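Local coordinates for protein acetyl-CoA acetyltransferase A (Ascaris suum, PDB 6BJA) that binds coenzyme A and probably catalyses the thiolase reaction, joining two acetyl-CoA molecules into acetoacetyl-CoA or the reverse, at residues D181-E186 with T329-I334. Numbering follows the deposited sequence.
Sequences DAYAIE and TGLAFI
Tyr183 holds CG anti to its own backbone N (chi1 -176°), which extends the ring from helix 177-197 toward helix 327-337, while Leu331 carries CG anti to its carbonyl carbon (chi1 -73°) and sends its branched end back the other way. The two side chains point oppositely and lie alongside one another. Leu331 CD2 lies 3.7 Å from Tyr183 CD2, and the other methyl, CD1, reaches back to the tyrosine's CB at 4.1 Å, so the branched leucine follows the ring from its root along one side. Farther out, the phenol end comes up against the Gly330 backbone, bringing Tyr183 OH to 3.5 Å from Gly330 CA. Glycine suits this position because, having no side chain, it lets the hydroxyl lie directly against its CA. Ile334, one turn beyond Gly330, places CD1 near the ring plane, at the edge, 4.3 Å from Tyr183 CE2. In the thiolase fold this contact joins the N-terminal and C-terminal family regions; the axes of segments 181-186 and 329-334 approach to 10.5 Å, with their directions 104° apart, a steep crossing bridged largely by one long aromatic side chain. Tyrosine combines an apolar ring for Leu331 and Ile334 with a polar end, and its hydroxyl is hydrogen-bonded to Glu324 OE2, just ahead of helix 327-337. Leu331 also touches Gln179 and Leu180 of the tyrosine's own helix.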
loop_
_atom_site.group_PDB
_atom_site.type_symbol
_atom_site.label_atom_id
_atom_site.label_comp_id
_atom_site.label_asym_id
_atom_site.label_seq_id
_atom_site.Cartn_x
_atom_site.Cartn_y
_atom_site.Cartn_z
ATOM N N ASP A 181 7.964 7.523 37.490
ATOM C CA ASP A 181 9.027 6.539 37.266
ATOM C C ASP A 181 9.120 5.555 38.433
ATOM O O ASP A 181 9.269 4.350 38.210
ATOM C CB ASP A 181 10.385 7.230 37.064
ATOM C CG ASP A 181 10.554 7.807 35.669
ATOM O OD1 ASP A 181 9.687 7.540 34.782
ATOM O OD2 ASP A 181 11.572 8.508 35.460
ATOM N N ALA A 182 9.015 6.047 39.670
ATOM C CA ALA A 182 9.063 5.153 40.819
ATOM C C ALA A 182 7.883 4.181 40.783
ATOM O O ALA A 182 8.038 3.014 41.101
ATOM C CB ALA A 182 9.075 5.934 42.122
ATOM N N TYR A 183 6.716 4.667 40.383
ATOM C CA TYR A 183 5.537 3.821 40.261
ATOM C C TYR A 183 5.765 2.726 39.233
ATOM O O TYR A 183 5.425 1.560 39.467
ATOM C CB TYR A 183 4.313 4.670 39.878
ATOM C CG TYR A 183 3.058 3.837 39.831
ATOM C CD1 TYR A 183 2.742 3.096 38.700
ATOM C CD2 TYR A 183 2.204 3.760 40.922
ATOM C CE1 TYR A 183 1.616 2.297 38.672
ATOM C CE2 TYR A 183 1.063 2.960 40.895
ATOM C CZ TYR A 183 0.787 2.227 39.773
ATOM O OH TYR A 183 -0.344 1.429 39.769
ATOM N N ALA A 184 6.341 3.088 38.094
ATOM C CA ALA A 184 6.577 2.141 37.028
ATOM C C ALA A 184 7.543 1.076 37.482
ATOM O O ALA A 184 7.298 -0.122 37.318
ATOM C CB ALA A 184 7.116 2.854 35.775
ATOM N N ILE A 185 8.649 1.509 38.062
ATOM C CA ILE A 185 9.662 0.556 38.473
ATOM C C ILE A 185 9.092 -0.404 39.515
ATOM O O ILE A 185 9.402 -1.601 39.472
ATOM C CB ILE A 185 10.916 1.297 38.967
ATOM C CG1 ILE A 185 11.624 1.868 37.740
ATOM C CG2 ILE A 185 11.864 0.360 39.709
ATOM C CD1 ILE A 185 12.755 2.806 38.052
ATOM N N GLU A 186 8.196 0.078 40.374
ATOM C CA GLU A 186 7.551 -0.774 41.373
ATOM C C GLU A 186 6.538 -1.762 40.750
ATOM O O GLU A 186 6.377 -2.886 41.247
ATOM C CB GLU A 186 6.872 0.088 42.423
ATOM C CG GLU A 186 6.119 -0.640 43.530
ATOM C CD GLU A 186 6.998 -1.454 44.482
ATOM O OE1 GLU A 186 8.223 -1.478 44.315
ATOM O OE2 GLU A 186 6.420 -2.088 45.378
ATOM N N THR A 329 -2.248 6.646 35.856
ATOM C CA THR A 329 -3.554 6.045 36.084
ATOM C C THR A 329 -3.640 5.442 37.490
ATOM O O THR A 329 -4.627 5.626 38.205
ATOM C CB THR A 329 -3.833 4.961 35.053
ATOM O OG1 THR A 329 -3.400 5.420 33.766
ATOM C CG2 THR A 329 -5.321 4.608 35.010
ATOM N N GLY A 330 -2.597 4.710 37.872
ATOM C CA GLY A 330 -2.535 4.125 39.195
ATOM C C GLY A 330 -2.419 5.156 40.298
ATOM O O GLY A 330 -3.147 5.112 41.290
ATOM N N LEU A 331 -1.497 6.086 40.116
ATOM C CA LEU A 331 -1.276 7.133 41.122
ATOM C C LEU A 331 -2.528 7.975 41.368
ATOM O O LEU A 331 -2.871 8.287 42.507
ATOM C CB LEU A 331 -0.138 8.037 40.690
ATOM C CG LEU A 331 1.241 7.393 40.819
ATOM C CD1 LEU A 331 2.273 8.211 40.100
ATOM C CD2 LEU A 331 1.643 7.190 42.293
ATOM N N ALA A 332 -3.211 8.358 40.295
ATOM C CA ALA A 332 -4.390 9.199 40.437
ATOM C C ALA A 332 -5.488 8.452 41.189
ATOM O O ALA A 332 -6.181 9.013 42.027
ATOM C CB ALA A 332 -4.887 9.658 39.072
ATOM N N PHE A 333 -5.658 7.173 40.864
ATOM C CA PHE A 333 -6.685 6.353 41.475
ATOM C C PHE A 333 -6.447 6.229 42.977
ATOM O O PHE A 333 -7.358 6.427 43.782
ATOM C CB PHE A 333 -6.671 4.980 40.767
ATOM C CG PHE A 333 -7.736 4.012 41.200
ATOM C CD1 PHE A 333 -9.039 4.119 40.702
ATOM C CD2 PHE A 333 -7.417 2.920 42.010
ATOM C CE1 PHE A 333 -10.010 3.174 41.045
ATOM C CE2 PHE A 333 -8.390 1.983 42.361
ATOM C CZ PHE A 333 -9.683 2.113 41.881
ATOM N N ILE A 334 -5.211 5.863 43.330
ATOM C CA ILE A 334 -4.807 5.680 44.721
ATOM C C ILE A 334 -4.980 6.984 45.505
ATOM O O ILE A 334 -5.492 6.974 46.630
ATOM C CB ILE A 334 -3.362 5.179 44.772
ATOM C CG1 ILE A 334 -3.279 3.752 44.251
ATOM C CG2 ILE A 334 -2.817 5.209 46.198
ATOM C CD1 ILE A 334 -1.892 3.290 43.978
#